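Local coordinates for protein putative creatinine amidohydrolase (PDB 3LUB) that binds two zinc ions through a shared aspartate and probably hydrolyses carbon-nitrogen bonds in linear amides, as a member of the creatininase superfamily, at residues A55-S60 with I236-A241. Numbering follows the deposited sequence.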
# COMPACT_ATOMS: atom_id res chain seq x y z
N ALA F 55 -20.46 13.77 -27.33
CA ALA F 55 -19.76 15.05 -27.13
C ALA F 55 -20.03 16.00 -28.31
O ALA F 55 -20.29 17.19 -28.12
CB ALA F 55 -18.18 14.83 -26.93
N GLU F 56 -19.97 15.46 -29.51
CA GLU F 56 -20.23 16.22 -30.72
C GLU F 56 -21.69 16.70 -30.74
O GLU F 56 -21.97 17.86 -31.10
CB GLU F 56 -19.94 15.36 -31.95
CG GLU F 56 -18.46 15.18 -32.26
CD GLU F 56 -18.18 14.19 -33.40
OE1 GLU F 56 -19.02 13.27 -33.66
OE2 GLU F 56 -17.11 14.32 -34.03
N LEU F 57 -22.61 15.83 -30.35
CA LEU F 57 -24.02 16.23 -30.27
C LEU F 57 -24.26 17.30 -29.23
O LEU F 57 -24.96 18.27 -29.52
CB LEU F 57 -24.91 15.04 -29.98
CG LEU F 57 -26.41 15.28 -30.05
CD1 LEU F 57 -26.79 15.69 -31.46
CD2 LEU F 57 -27.12 14.01 -29.59
N ALA F 58 -23.69 17.17 -28.02
CA ALA F 58 -23.88 18.18 -26.99
C ALA F 58 -23.31 19.52 -27.42
O ALA F 58 -23.87 20.56 -27.10
CB ALA F 58 -23.24 17.75 -25.65
N LEU F 59 -22.17 19.50 -28.11
CA LEU F 59 -21.54 20.73 -28.58
C LEU F 59 -22.39 21.41 -29.66
O LEU F 59 -22.62 22.60 -29.57
CB LEU F 59 -20.14 20.48 -29.13
CG LEU F 59 -19.29 21.68 -29.58
CD1 LEU F 59 -19.07 22.71 -28.44
CD2 LEU F 59 -17.99 21.17 -30.15
N SER F 60 -22.85 20.66 -30.66
CA SER F 60 -23.58 21.29 -31.76
C SER F 60 -24.96 21.78 -31.31
O SER F 60 -25.44 22.83 -31.77
CB SER F 60 -23.72 20.34 -32.95
OG SER F 60 -24.67 19.30 -32.68
N ILE F 236 -28.67 5.85 -27.22
CA ILE F 236 -27.58 5.86 -26.22
C ILE F 236 -26.88 7.22 -26.32
O ILE F 236 -26.72 7.95 -25.33
CB ILE F 236 -26.58 4.64 -26.44
CG1 ILE F 236 -27.30 3.29 -26.21
CG2 ILE F 236 -25.35 4.72 -25.52
CD1 ILE F 236 -26.49 2.04 -26.67
N VAL F 237 -26.51 7.58 -27.54
CA VAL F 237 -25.81 8.84 -27.83
C VAL F 237 -26.59 10.06 -27.40
O VAL F 237 -26.05 10.99 -26.79
CB VAL F 237 -25.41 8.92 -29.32
CG1 VAL F 237 -25.10 10.39 -29.70
CG2 VAL F 237 -24.17 7.97 -29.56
N GLU F 238 -27.90 10.03 -27.67
CA GLU F 238 -28.77 11.16 -27.34
C GLU F 238 -28.97 11.31 -25.82
O GLU F 238 -28.94 12.44 -25.28
CB GLU F 238 -30.13 10.97 -28.08
CG GLU F 238 -30.98 12.26 -28.12
CD GLU F 238 -31.59 12.59 -26.78
OE1 GLU F 238 -32.03 11.64 -26.09
OE2 GLU F 238 -31.61 13.78 -26.39
N LYS F 239 -29.17 10.19 -25.12
CA LYS F 239 -29.24 10.23 -23.65
C LYS F 239 -27.93 10.70 -23.00
O LYS F 239 -27.96 11.45 -22.03
CB LYS F 239 -29.60 8.88 -23.06
CG LYS F 239 -31.08 8.59 -22.96
CD LYS F 239 -31.33 7.41 -21.99
CE LYS F 239 -32.72 6.79 -22.18
NZ LYS F 239 -33.79 7.83 -22.34
N LEU F 240 -26.79 10.24 -23.51
CA LEU F 240 -25.50 10.65 -22.95
C LEU F 240 -25.27 12.15 -23.19
O LEU F 240 -24.89 12.87 -22.28
CB LEU F 240 -24.35 9.78 -23.51
CG LEU F 240 -24.26 8.38 -22.89
CD1 LEU F 240 -23.37 7.39 -23.66
CD2 LEU F 240 -23.82 8.44 -21.37
N ALA F 241 -25.56 12.62 -24.40
CA ALA F 241 -25.50 14.04 -24.71
C ALA F 241 -26.31 14.87 -23.70
O ALA F 241 -25.85 15.90 -23.21
CB ALA F 241 -26.01 14.29 -26.14
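Leu57 and Val237 both extend a methyl-bearing branch anti to the backbone N, Leu57 through CG (chi1 -172°) and Val237 through CG1, and these branches meet between the two helices. With chi2 of Leu57 near 62°, CD2 becomes the methyl that does the touching. Leu57 CD2 lies 3.6 Å from Ala241 CB. The same CD2 also touches Val237 CG1 and comes to 4.0 Å from Glu238 CA, so one methyl rests over a single turn of the second helix, formed by the adjacent Val237 and Glu238 and by Ala241 one turn on. Leucine suits this place because its branch point lies one carbon beyond CB and can carry a methyl across to the facing helix, whereas the beta-branched valine offers its methyl close to its own backbone. Ala241 points its CB toward Leu57, and Leu57 CB and CG also pack against Ala241 CB. Ala58 comes in alongside, its CB 4.0 Å from Ala241 O. Two alanines suit this point, since their small side chains let the CA atoms of Ala58 and Ala241 approach to 5.0 Å. The segments belong to helices 42-62 and 226-249, which pack on each other beside the central parallel sheet of this creatininase-family chain; locally their axes pass 8.6 Å apart at a crossing angle of -55°. The contact joins the C-terminal part of the helix whose N-terminal end carries the zinc ligand Asp43 to the long helix near the chain's end. Further along the interface, Ile236 and Leu240 continue the apolar packing onto Ile50, and Leu240 also reaches Ala54. At the partly exposed margin, the CA and CG of Glu238 border the leucine methyl, while its carboxylate forms a salt bridge through OE2 with Arg61, one residue past Ser60.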